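Local atomic coordinates of aryl acylamidase (PDB entry 4YJ6), a protein that probably hydrolyses the amide bond of N-acyl aryl amines, releasing the aryl amine and a carboxylic acid. Residues A[79-84]-A[176-182]; A[73-78]-A[120-126]; A[197-203]-A[441-447]; A[162-168]-A[187-192]; A[204-209]-A[221-225]. All coordinates share one frame; numbering follows the deposited sequence.

Interaction 1 (A[79-84]-A[176-182]); sequences VPTLMK and VPVAGGT
V79 packs its CG1 methyl onto P177 CG and V178 CG1, opening the contact between two edge strands: 80-84 of a three-stranded mixed sheet and 178-182 of the large mixed sheet. The strand axes run nearly parallel, 14° apart, yet the two segments share a single backbone hydrogen bond, so side chains and water do much of the joining. P80 sets its ring against the next pair of residues, with CB near V176 CG1 and CG facing P177 CD. Its buried O lies 3.6 Å from V176 CB and finds no polar partner. At T81 the hydroxyl serves as the cross-strand donor. With OG1 swung opposite the backbone N (chi1 -170°), it reaches V178 O at 2.7 Å from above the carbonyl plane, and T81 OG1 is also hydrogen-bonded to Y116 OH. L82 accepts the lone backbone bond, G180 N to L82 O, 3.2 Å long and almost straight at 178°. Water 1 donates to both L82 O and G180 O, bridging the strands. L82 CD1 lies across V176 CG1, at 3.9 Å. K84 ends the walk fully extended, CB beside G180 O. Its amine also bonds S163 OG and S164 OG, consistent with the lysine of the family's Ser-cisSer-Lys triad. Across the contact, K84 NZ donates to T182 OG1 at 2.9 Å and weakly to T182 O at 3.3 Å.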
# COMPACT_ATOMS: atom_id res chain seq x y z
N VAL A 79 6.51 -4.70 18.34
CA VAL A 79 5.33 -4.51 17.48
C VAL A 79 5.32 -5.62 16.44
O VAL A 79 6.27 -5.74 15.68
CB VAL A 79 5.41 -3.15 16.78
CG1 VAL A 79 4.27 -3.02 15.72
CG2 VAL A 79 5.33 -2.05 17.80
N PRO A 80 4.24 -6.41 16.35
CA PRO A 80 4.20 -7.49 15.36
C PRO A 80 3.77 -6.98 13.99
O PRO A 80 2.90 -6.13 13.92
CB PRO A 80 3.14 -8.43 15.91
CG PRO A 80 2.17 -7.52 16.64
CD PRO A 80 3.03 -6.39 17.21
N THR A 81 4.36 -7.51 12.93
CA THR A 81 3.96 -7.04 11.60
C THR A 81 4.26 -8.14 10.59
O THR A 81 4.86 -9.17 10.93
CB THR A 81 4.69 -5.71 11.24
OG1 THR A 81 4.09 -5.16 10.04
CG2 THR A 81 6.19 -5.95 10.97
N LEU A 82 3.81 -7.95 9.35
CA LEU A 82 4.15 -8.87 8.26
C LEU A 82 4.55 -8.05 7.02
O LEU A 82 4.07 -6.91 6.87
CB LEU A 82 2.96 -9.78 7.90
CG LEU A 82 2.61 -10.89 8.89
CD1 LEU A 82 1.75 -10.36 10.04
CD2 LEU A 82 1.85 -11.98 8.14
N MSE A 83 5.41 -8.62 6.18
CA MSE A 83 5.85 -7.91 4.96
C MSE A 83 5.00 -8.47 3.82
O MSE A 83 4.24 -9.47 4.00
CB MSE A 83 7.34 -8.15 4.68
CG MSE A 83 7.54 -9.61 4.30
SE MSE A 83 9.34 -9.91 3.77
CE MSE A 83 9.48 -8.75 2.21
N LYS A 84 5.12 -7.85 2.66
CA LYS A 84 4.33 -8.24 1.48
C LYS A 84 5.11 -9.16 0.54
O LYS A 84 6.28 -8.90 0.21
CB LYS A 84 3.95 -6.96 0.74
CG LYS A 84 3.18 -7.19 -0.59
CD LYS A 84 2.78 -5.81 -1.12
CE LYS A 84 2.22 -5.94 -2.53
NZ LYS A 84 1.83 -4.61 -3.05
N VAL A 176 -2.73 -7.27 13.18
CA VAL A 176 -1.52 -6.55 13.51
C VAL A 176 -1.82 -5.05 13.32
O VAL A 176 -2.73 -4.71 12.56
CB VAL A 176 -0.32 -6.91 12.61
CG1 VAL A 176 0.25 -8.34 12.98
CG2 VAL A 176 -0.71 -6.81 11.13
N PRO A 177 -1.07 -4.18 14.02
CA PRO A 177 -1.41 -2.74 13.94
C PRO A 177 -0.82 -2.05 12.71
O PRO A 177 -1.29 -0.98 12.34
CB PRO A 177 -0.80 -2.15 15.22
CG PRO A 177 0.37 -3.11 15.53
CD PRO A 177 -0.11 -4.46 15.10
N VAL A 178 0.17 -2.66 12.08
CA VAL A 178 0.82 -2.05 10.90
C VAL A 178 1.25 -3.21 10.01
O VAL A 178 1.61 -4.29 10.51
CB VAL A 178 2.03 -1.15 11.29
CG1 VAL A 178 3.05 -1.94 12.14
CG2 VAL A 178 2.72 -0.58 10.01
N ALA A 179 1.18 -3.03 8.69
CA ALA A 179 1.69 -4.04 7.76
C ALA A 179 2.36 -3.31 6.59
O ALA A 179 1.97 -2.19 6.26
CB ALA A 179 0.56 -4.96 7.26
N GLY A 180 3.34 -3.95 5.96
CA GLY A 180 4.03 -3.31 4.86
C GLY A 180 3.32 -3.46 3.52
O GLY A 180 2.87 -4.54 3.14
N GLY A 181 3.22 -2.35 2.81
CA GLY A 181 2.67 -2.36 1.47
C GLY A 181 3.71 -1.86 0.48
O GLY A 181 4.75 -1.30 0.85
N THR A 182 3.45 -2.13 -0.79
CA THR A 182 4.28 -1.54 -1.84
C THR A 182 3.34 -0.92 -2.84
O THR A 182 2.15 -1.28 -2.89
CB THR A 182 5.21 -2.56 -2.52
OG1 THR A 182 4.47 -3.51 -3.31
CG2 THR A 182 6.04 -3.32 -1.45
O HOH W 1 2.35 -6.87 4.55

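Interaction 2 (A[73-78]-A[120-126]); sequences VGMLAG and MSGEDSL
G74 and M75 offer their backbone N-H groups to two acidic side chains that follow helix 115-122. G74 N reaches D124 OD2 at 2.7 Å, on the anti side of a carboxylate that also forms a salt bridge with R66. M75 N donates to the anti lone pair of E123 OE1 at 2.8 Å. The E123 chain, bent at chi2 (-69°), folds its acid back over the turn, where the selenomethionine methyl M75 CE rests against E123 CD. Two backbone bonds complete the polar set: L76 N to E123 O in the carbonyl plane, and G78 N to D124 O from above it, each 3.0 Å. They sit on a Schellman motif, with D124 as its positive-phi C-prime residue, while residues 74 to 77 form a type I turn. Apolar contacts flank the seam: L76 CD1 meets M120 CE at 3.6 Å, A77 CB lies beside D124 CB, and L126 CD1 touches G78 CA. G74 CA lies against E123, 3.3 Å from OE1; a CB there would run into the backbone carbon of E123. The chemistry implies a loop gripped chiefly through its own backbone: four N-H groups are taken up by two consecutive acidic residues, using both their side chains and their carbonyls.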
# COMPACT_ATOMS: atom_id res chain seq x y z
N VAL A 73 17.01 -1.28 22.98
CA VAL A 73 16.00 -1.87 22.12
C VAL A 73 15.45 -0.78 21.19
O VAL A 73 15.63 0.42 21.43
CB VAL A 73 14.84 -2.55 22.91
CG1 VAL A 73 15.40 -3.70 23.80
CG2 VAL A 73 14.08 -1.54 23.76
N GLY A 74 14.81 -1.21 20.11
CA GLY A 74 14.42 -0.28 19.06
C GLY A 74 13.11 0.45 19.31
O GLY A 74 12.36 0.19 20.26
N MSE A 75 12.82 1.39 18.42
CA MSE A 75 11.68 2.27 18.68
C MSE A 75 10.32 1.60 18.43
O MSE A 75 9.27 2.14 18.80
CB MSE A 75 11.83 3.56 17.86
CG MSE A 75 11.39 3.51 16.45
SE MSE A 75 11.78 5.31 15.62
CE MSE A 75 13.74 4.93 15.63
N LEU A 76 10.32 0.44 17.76
CA LEU A 76 9.10 -0.34 17.57
C LEU A 76 9.21 -1.68 18.30
O LEU A 76 8.62 -2.67 17.92
CB LEU A 76 8.83 -0.58 16.08
CG LEU A 76 8.42 0.68 15.32
CD1 LEU A 76 8.23 0.32 13.84
CD2 LEU A 76 7.14 1.24 15.87
N ALA A 77 9.97 -1.70 19.39
CA ALA A 77 10.22 -2.97 20.05
C ALA A 77 8.95 -3.74 20.41
O ALA A 77 8.09 -3.27 21.18
CB ALA A 77 11.11 -2.76 21.33
N GLY A 78 8.83 -4.93 19.83
CA GLY A 78 7.74 -5.83 20.13
C GLY A 78 6.52 -5.68 19.23
O GLY A 78 5.59 -6.46 19.34
N MSE A 120 12.11 -2.31 9.59
CA MSE A 120 11.21 -2.58 10.71
C MSE A 120 11.88 -3.51 11.73
O MSE A 120 11.86 -3.22 12.95
CB MSE A 120 9.89 -3.18 10.22
CG MSE A 120 9.12 -2.26 9.26
SE MSE A 120 8.43 -0.76 10.28
CE MSE A 120 6.90 -1.62 11.16
N SER A 121 12.48 -4.59 11.27
CA SER A 121 13.19 -5.49 12.20
C SER A 121 14.38 -4.78 12.86
O SER A 121 14.73 -5.07 14.02
CB SER A 121 13.61 -6.78 11.50
OG SER A 121 14.65 -6.52 10.57
N GLY A 122 15.00 -3.85 12.13
CA GLY A 122 16.07 -3.05 12.68
C GLY A 122 15.71 -2.27 13.94
O GLY A 122 16.57 -2.02 14.78
N GLU A 123 14.45 -1.86 14.06
CA GLU A 123 13.97 -1.17 15.24
C GLU A 123 13.08 -2.08 16.10
O GLU A 123 12.24 -1.63 16.87
CB GLU A 123 13.23 0.11 14.81
CG GLU A 123 14.21 1.15 14.25
CD GLU A 123 15.15 1.75 15.29
OE1 GLU A 123 14.84 1.74 16.50
OE2 GLU A 123 16.22 2.26 14.89
N ASP A 124 13.35 -3.39 15.98
CA ASP A 124 12.79 -4.42 16.84
C ASP A 124 11.30 -4.70 16.68
O ASP A 124 10.69 -5.31 17.53
CB ASP A 124 13.15 -4.18 18.31
CG ASP A 124 14.60 -4.55 18.61
OD1 ASP A 124 15.09 -5.57 18.04
OD2 ASP A 124 15.22 -3.82 19.41
N SER A 125 10.71 -4.31 15.55
CA SER A 125 9.44 -4.88 15.18
C SER A 125 9.67 -6.35 14.85
O SER A 125 10.75 -6.74 14.37
CB SER A 125 8.85 -4.08 13.97
OG SER A 125 7.64 -4.65 13.52
N LEU A 126 8.68 -7.18 15.16
CA LEU A 126 8.79 -8.65 14.99
C LEU A 126 8.03 -9.07 13.73
O LEU A 126 6.81 -8.90 13.65
CB LEU A 126 8.19 -9.34 16.22
CG LEU A 126 9.02 -9.00 17.48
CD1 LEU A 126 8.25 -9.38 18.77
CD2 LEU A 126 10.39 -9.70 17.41

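Interaction 3 (A[197-203]-A[441-447]); sequences TYGFQPS and HPSASVP
G199 and S445 bond to each other twice through their backbones, as do Q201 and S443, making these the hydrogen-bonded pairs of an antiparallel ladder inside the large mixed sheet. F200 and A444 form the non-hydrogen-bonded pair between them. The shortest of the four rungs, Q201 N to S443 O, is 2.8 Å long. On the Q201 face a side-chain bridge doubles the ladder: S443 OG donates to Q201 OE1 at 2.7 Å, from above the carbonyl plane. The other end of the amide is gripped too, since Q201 NE2 gives one bond to H441 O, lying near the amide plane, and a second to P202 O, each 2.9 Å. The bend of the chain at chi2 (-108°) turns the amide across toward the partner strand, and three bonds within the two segments fix its rotation; T436 OG1 binds OE1 as well. On the F200 face, A444 CB lies 3.8 Å from F200 CD1 and 3.4 Å from Y198 OH. V446 CG1 meets the edge of the Y198 ring, at CE1, 3.5 Å away. Further out, S474 holds the Y198 hydroxyl, and helix 467-480 packs on F200 and A444 through V470. At one end of the ladder S203 OG touches the P442 ring and is bonded to D467. At the other, P447 CG lies near T197 O, and S445 OG is hydrogen-bonded to T399 OG1 and to water 2, which donates to T197 O at 2.9 Å.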
# COMPACT_ATOMS: atom_id res chain seq x y z
N THR A 197 -8.72 1.38 6.28
CA THR A 197 -7.43 1.59 6.92
C THR A 197 -6.69 2.77 6.30
O THR A 197 -7.09 3.31 5.27
CB THR A 197 -6.59 0.31 6.87
OG1 THR A 197 -6.55 -0.21 5.54
CG2 THR A 197 -7.22 -0.76 7.81
N TYR A 198 -5.65 3.21 7.01
CA TYR A 198 -4.89 4.38 6.57
C TYR A 198 -3.65 3.91 5.82
O TYR A 198 -2.84 3.15 6.37
CB TYR A 198 -4.51 5.18 7.80
CG TYR A 198 -3.71 6.44 7.50
CD1 TYR A 198 -4.32 7.54 6.88
CD2 TYR A 198 -2.36 6.52 7.83
CE1 TYR A 198 -3.60 8.70 6.64
CE2 TYR A 198 -1.63 7.67 7.57
CZ TYR A 198 -2.25 8.75 6.97
OH TYR A 198 -1.52 9.87 6.72
N GLY A 199 -3.49 4.35 4.58
CA GLY A 199 -2.38 3.88 3.77
C GLY A 199 -1.51 5.07 3.42
O GLY A 199 -2.00 5.99 2.75
N PHE A 200 -0.24 5.05 3.83
CA PHE A 200 0.64 6.21 3.62
C PHE A 200 1.68 5.93 2.53
O PHE A 200 2.55 5.05 2.72
CB PHE A 200 1.39 6.60 4.92
CG PHE A 200 2.06 7.94 4.80
CD1 PHE A 200 1.36 9.10 5.13
CD2 PHE A 200 3.35 8.06 4.33
CE1 PHE A 200 1.94 10.36 4.99
CE2 PHE A 200 3.95 9.31 4.19
CZ PHE A 200 3.23 10.46 4.51
N GLN A 201 1.60 6.67 1.42
CA GLN A 201 2.53 6.55 0.28
C GLN A 201 3.50 7.74 0.33
O GLN A 201 3.11 8.88 0.04
CB GLN A 201 1.75 6.50 -1.06
CG GLN A 201 2.67 6.59 -2.33
CD GLN A 201 2.51 7.93 -2.99
OE1 GLN A 201 1.39 8.31 -3.36
NE2 GLN A 201 3.61 8.68 -3.13
N PRO A 202 4.75 7.49 0.71
CA PRO A 202 5.67 8.62 0.93
C PRO A 202 6.14 9.29 -0.35
O PRO A 202 6.01 8.72 -1.45
CB PRO A 202 6.92 7.95 1.62
CG PRO A 202 6.57 6.52 1.82
CD PRO A 202 5.39 6.18 0.93
N SER A 203 6.72 10.49 -0.21
CA SER A 203 7.35 11.17 -1.34
C SER A 203 8.38 10.26 -1.97
O SER A 203 9.06 9.54 -1.26
CB SER A 203 8.09 12.42 -0.82
OG SER A 203 7.17 13.35 -0.28
N HIS A 441 4.53 12.76 -5.82
CA HIS A 441 3.99 13.44 -4.63
C HIS A 441 3.59 12.47 -3.56
O HIS A 441 3.10 11.40 -3.87
CB HIS A 441 2.72 14.22 -5.06
CG HIS A 441 3.02 15.32 -6.01
ND1 HIS A 441 3.35 15.11 -7.33
CD2 HIS A 441 3.09 16.66 -5.81
CE1 HIS A 441 3.61 16.27 -7.90
NE2 HIS A 441 3.47 17.23 -7.00
N PRO A 442 3.80 12.83 -2.29
CA PRO A 442 3.33 11.99 -1.18
C PRO A 442 1.78 12.02 -1.11
O PRO A 442 1.21 13.07 -1.38
CB PRO A 442 3.91 12.69 0.05
CG PRO A 442 3.96 14.20 -0.34
CD PRO A 442 4.40 14.10 -1.82
N SER A 443 1.13 10.92 -0.72
CA SER A 443 -0.30 10.95 -0.53
C SER A 443 -0.70 9.86 0.45
O SER A 443 0.04 8.89 0.63
CB SER A 443 -1.04 10.75 -1.88
OG SER A 443 -0.84 9.45 -2.41
N ALA A 444 -1.87 10.00 1.05
CA ALA A 444 -2.35 8.96 1.95
C ALA A 444 -3.83 8.76 1.73
O ALA A 444 -4.55 9.73 1.50
CB ALA A 444 -2.07 9.34 3.42
N SER A 445 -4.28 7.52 1.79
CA SER A 445 -5.71 7.25 1.76
C SER A 445 -6.24 7.26 3.20
O SER A 445 -5.79 6.48 4.03
CB SER A 445 -6.02 5.91 1.11
OG SER A 445 -7.44 5.73 1.05
N VAL A 446 -7.21 8.15 3.46
CA VAL A 446 -7.90 8.22 4.76
C VAL A 446 -9.32 7.66 4.65
O VAL A 446 -10.07 8.01 3.73
CB VAL A 446 -7.99 9.67 5.34
CG1 VAL A 446 -6.59 10.19 5.68
CG2 VAL A 446 -8.67 10.67 4.39
N PRO A 447 -9.73 6.84 5.60
CA PRO A 447 -11.09 6.28 5.54
C PRO A 447 -12.10 7.41 5.61
O PRO A 447 -12.05 8.21 6.54
CB PRO A 447 -11.15 5.41 6.82
CG PRO A 447 -9.69 4.90 6.97
CD PRO A 447 -8.86 6.11 6.57
O HOH W 2 -8.66 4.79 3.32

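Interaction 4 (A[162-168]-A[187-192]); sequences GSSGGAA and SIRIPA. With PO4 (phosphate ion), chain B.
S187 and S163 meet side chain to backbone at a site consistent with the Ser-cisSer-Lys triad of amidase signature enzymes; the peptide bond before S163 is cis, and K84 stands by as the probable lysine of the triad. Followed outward from its backbone, S187 first presents CB, 3.1 Å from S163 OG and close to the phosphate. Placed beside the backbone N (chi1 -69°), S187 OG then takes the N-H of S163 at 2.8 Å, nearly straight at 175°, and donates a hydrogen bond to phosphate O3 at 2.6 Å. S163 OG stands 3.0 Å from S187 OG and donates to a second oxygen, phosphate O4. The phosphate probably came from the crystallisation liquor, but G184 N and G185 N also bind it, a setting consistent with the oxyanion hole of the family. S164, next after S163, centres an inverse gamma turn; its OG donates to S187 O at 2.7 Å, coming from above the carbonyl plane. T182 N binds the same hydroxyl, so S164 ties the strand bearing T182 to the loop bearing S187. Next to the site the starts of helices 165-172 and 190-195 pack together. I190 CG2 presses on G162 O at 3.2 Å, P191 CG lies near S164 O, and A168 CB meets P191 CB at 3.6 Å.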
# COMPACT_ATOMS: atom_id res chain seq x y z
N GLY A 162 -5.95 -4.45 -3.73
CA GLY A 162 -4.58 -4.88 -3.99
C GLY A 162 -3.78 -3.72 -4.59
O GLY A 162 -4.31 -2.63 -4.80
N SER A 163 -2.49 -3.95 -4.86
CA SER A 163 -1.88 -5.27 -4.71
C SER A 163 -1.48 -5.66 -3.28
O SER A 163 -1.12 -6.82 -3.06
CB SER A 163 -0.66 -5.37 -5.64
OG SER A 163 0.34 -4.41 -5.29
N SER A 164 -1.52 -4.73 -2.32
CA SER A 164 -1.18 -5.08 -0.93
C SER A 164 -2.42 -5.51 -0.15
O SER A 164 -2.64 -5.04 0.97
CB SER A 164 -0.60 -3.88 -0.16
OG SER A 164 0.42 -3.24 -0.91
N GLY A 165 -3.19 -6.45 -0.69
CA GLY A 165 -4.46 -6.80 -0.08
C GLY A 165 -4.30 -7.55 1.24
O GLY A 165 -5.01 -7.28 2.19
N GLY A 166 -3.36 -8.48 1.30
CA GLY A 166 -3.14 -9.19 2.55
C GLY A 166 -2.73 -8.25 3.69
O GLY A 166 -3.14 -8.43 4.84
N ALA A 167 -1.88 -7.27 3.37
CA ALA A 167 -1.44 -6.29 4.35
C ALA A 167 -2.65 -5.55 4.94
O ALA A 167 -2.84 -5.46 6.16
CB ALA A 167 -0.48 -5.27 3.68
N ALA A 168 -3.49 -5.01 4.05
CA ALA A 168 -4.60 -4.22 4.52
C ALA A 168 -5.62 -5.08 5.29
O ALA A 168 -6.16 -4.63 6.28
CB ALA A 168 -5.31 -3.51 3.34
N SER A 187 -0.73 0.85 -4.71
CA SER A 187 -1.07 -0.33 -3.92
C SER A 187 -0.86 -0.31 -2.41
O SER A 187 -1.21 -1.27 -1.75
CB SER A 187 -0.40 -1.54 -4.55
OG SER A 187 -1.06 -1.79 -5.80
N ILE A 188 -0.32 0.77 -1.85
CA ILE A 188 -0.43 0.99 -0.40
C ILE A 188 -1.82 1.53 -0.09
O ILE A 188 -2.40 1.28 0.98
CB ILE A 188 0.62 2.03 0.04
CG1 ILE A 188 2.02 1.37 0.04
CG2 ILE A 188 0.32 2.59 1.45
CD1 ILE A 188 3.12 2.43 -0.03
N ARG A 189 -2.36 2.29 -1.04
CA ARG A 189 -3.52 3.13 -0.82
C ARG A 189 -4.83 2.46 -1.27
O ARG A 189 -5.87 2.66 -0.65
CB ARG A 189 -3.33 4.46 -1.61
CG ARG A 189 -2.11 5.25 -1.07
CD ARG A 189 -1.66 6.37 -2.03
NE ARG A 189 -0.93 5.80 -3.16
CZ ARG A 189 -0.82 6.41 -4.35
NH1 ARG A 189 -1.47 7.57 -4.58
NH2 ARG A 189 -0.11 5.87 -5.30
N ILE A 190 -4.76 1.72 -2.37
CA ILE A 190 -5.95 1.05 -2.94
C ILE A 190 -6.62 0.11 -1.92
O ILE A 190 -7.80 0.29 -1.60
CB ILE A 190 -5.56 0.25 -4.19
CG1 ILE A 190 -5.11 1.20 -5.32
CG2 ILE A 190 -6.72 -0.60 -4.69
CD1 ILE A 190 -4.21 0.49 -6.35
N PRO A 191 -5.86 -0.83 -1.33
CA PRO A 191 -6.55 -1.73 -0.40
C PRO A 191 -6.87 -1.04 0.91
O PRO A 191 -7.82 -1.48 1.59
CB PRO A 191 -5.53 -2.88 -0.22
CG PRO A 191 -4.20 -2.22 -0.47
CD PRO A 191 -4.48 -1.24 -1.59
N ALA A 192 -6.10 -0.01 1.29
CA ALA A 192 -6.47 0.75 2.48
C ALA A 192 -7.89 1.35 2.29
O ALA A 192 -8.75 1.26 3.19
CB ALA A 192 -5.46 1.88 2.72
P PO4 B . 1.41 -2.01 -7.90
O1 PO4 B . 0.25 -2.46 -8.81
O2 PO4 B . 2.52 -1.65 -8.85
O3 PO4 B . 0.94 -0.82 -7.14
O4 PO4 B . 1.88 -3.11 -6.98

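Interaction 5 (A[204-209]-A[221-225]); sequences IGRVPF and YLYEG
I204 lays its side chain over one face of the Y221 ring, with CB 4.1 Å from the centroid in a CH-pi contact. Because CG1 stands opposite the backbone N (chi1 -177°), that branch reaches further along the ring and meets Y221 CD1 at 3.4 Å, while CG2 stays near CE1 and CZ. The same residue touches a second tyrosine differently: its backbone N lies at the edge of the Y223 ring, 3.6 Å from CE1. F209 reverses the roles. Its first torsion (-164°) swings the ring out to the second segment, where L222 CB sits almost centrally above one face, 3.7 Å from the centroid. L222 CD1 follows along the ring at CE1, and E224 CG approaches CE2 with its carboxylate plane turned 75° from the ring. V207 brings both methyls and CB to E224 O, a buried carbonyl oxygen with no polar partner. No direct hydrogen bond joins the segments; water 4 accepts from E224 N at 2.8 Å and lies 2.9 Å from V207 O. E224 OE2 and OE1 are hydrogen-bonded to the backbone N atoms of T115 and Y116, at the start of helix 115-122, and Y223 OH bonds T436 O. This hairpin-like connection thus leads from strand 198-201 into strand 223-228, with helix 231-241 against V207 and strand 178-183 alongside Y223 and E224.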
# COMPACT_ATOMS: atom_id res chain seq x y z
N ILE A 204 8.60 10.39 -3.29
CA ILE A 204 9.70 9.63 -3.87
C ILE A 204 11.03 10.03 -3.16
O ILE A 204 11.32 11.20 -2.91
CB ILE A 204 9.75 9.78 -5.44
CG1 ILE A 204 10.88 8.90 -6.03
CG2 ILE A 204 9.99 11.27 -5.85
CD1 ILE A 204 10.66 7.32 -5.84
N GLY A 205 11.84 9.01 -2.86
CA GLY A 205 13.11 9.22 -2.16
C GLY A 205 13.03 9.28 -0.65
O GLY A 205 14.07 9.30 0.01
N ARG A 206 11.83 9.34 -0.09
CA ARG A 206 11.66 9.43 1.36
C ARG A 206 11.99 8.10 2.05
O ARG A 206 12.71 8.08 3.04
CB ARG A 206 10.19 9.85 1.68
CG ARG A 206 9.91 10.04 3.18
CD ARG A 206 10.70 11.24 3.74
NE ARG A 206 10.18 12.47 3.17
CZ ARG A 206 10.89 13.58 2.97
NH1 ARG A 206 12.18 13.65 3.25
NH2 ARG A 206 10.27 14.67 2.48
N VAL A 207 11.46 7.01 1.53
CA VAL A 207 11.81 5.64 2.01
C VAL A 207 12.61 4.94 0.91
O VAL A 207 12.23 4.97 -0.26
CB VAL A 207 10.49 4.85 2.27
CG1 VAL A 207 10.77 3.37 2.69
CG2 VAL A 207 9.66 5.55 3.32
N PRO A 208 13.74 4.34 1.26
CA PRO A 208 14.55 3.71 0.20
C PRO A 208 13.77 2.66 -0.56
O PRO A 208 12.94 1.95 0.04
CB PRO A 208 15.70 3.01 0.98
CG PRO A 208 15.75 3.68 2.34
CD PRO A 208 14.34 4.22 2.61
N PHE A 209 13.99 2.56 -1.87
CA PHE A 209 13.43 1.45 -2.64
C PHE A 209 14.58 0.84 -3.42
O PHE A 209 15.29 1.57 -4.13
CB PHE A 209 12.35 1.95 -3.64
CG PHE A 209 11.51 0.81 -4.15
CD1 PHE A 209 11.99 -0.03 -5.13
CD2 PHE A 209 10.27 0.56 -3.58
CE1 PHE A 209 11.24 -1.13 -5.58
CE2 PHE A 209 9.48 -0.53 -4.02
CZ PHE A 209 9.97 -1.38 -5.03
N TYR A 221 7.22 5.64 -10.44
CA TYR A 221 7.81 5.65 -9.10
C TYR A 221 7.24 4.49 -8.27
O TYR A 221 6.03 4.27 -8.25
CB TYR A 221 7.49 6.97 -8.41
CG TYR A 221 8.17 8.21 -8.95
CD1 TYR A 221 9.55 8.26 -9.09
CD2 TYR A 221 7.43 9.34 -9.29
CE1 TYR A 221 10.18 9.42 -9.54
CE2 TYR A 221 8.06 10.51 -9.72
CZ TYR A 221 9.43 10.53 -9.84
OH TYR A 221 10.06 11.68 -10.25
N LEU A 222 8.11 3.81 -7.51
CA LEU A 222 7.71 2.69 -6.66
C LEU A 222 8.02 3.05 -5.22
O LEU A 222 9.09 3.64 -4.94
CB LEU A 222 8.52 1.43 -6.99
CG LEU A 222 8.53 1.04 -8.48
CD1 LEU A 222 9.40 -0.24 -8.71
CD2 LEU A 222 7.09 0.79 -8.97
N TYR A 223 7.13 2.68 -4.31
CA TYR A 223 7.26 3.04 -2.92
C TYR A 223 6.99 1.87 -1.99
O TYR A 223 6.14 1.01 -2.29
CB TYR A 223 6.17 4.05 -2.57
CG TYR A 223 6.02 5.22 -3.52
CD1 TYR A 223 6.87 6.34 -3.39
CD2 TYR A 223 5.03 5.24 -4.50
CE1 TYR A 223 6.74 7.45 -4.23
CE2 TYR A 223 4.89 6.38 -5.36
CZ TYR A 223 5.76 7.46 -5.20
OH TYR A 223 5.63 8.57 -5.99
N GLU A 224 7.67 1.84 -0.84
CA GLU A 224 7.22 1.00 0.28
C GLU A 224 6.68 1.90 1.38
O GLU A 224 7.18 3.01 1.59
CB GLU A 224 8.39 0.16 0.83
CG GLU A 224 8.97 -0.80 -0.25
CD GLU A 224 9.70 -2.01 0.30
OE1 GLU A 224 9.36 -2.52 1.39
OE2 GLU A 224 10.65 -2.46 -0.40
N GLY A 225 5.65 1.43 2.08
CA GLY A 225 5.10 2.24 3.16
C GLY A 225 4.11 1.44 3.98
O GLY A 225 3.78 0.32 3.64
O HOH W 3 10.21 5.15 -2.86
O HOH W 4 10.22 2.99 -0.87

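How the interactions relate
Interactions 1 and 2 alternate along the chain and touch, their centres 12 Å apart, through V79 O, which meets the S125 hydroxyl and the L126 backbone N. Interaction 1 likewise alternates with interaction 4, 11 Å away, where K84 meets S163 and S164; the probable active site therefore draws on the edge strand of one sheet and on loops around the edge strand of the other. Residues 197-203 follow directly on helix 190-195 of interaction 4, and interaction 5 falls within the long span that interaction 3 brings together. Interactions 1, 3 and 5 all reach the large sheet, whose strands 178-183, 223-228 and 198-201 are neighbours. Interaction 2 lies furthest out, about 23 Å from interaction 4 between centres.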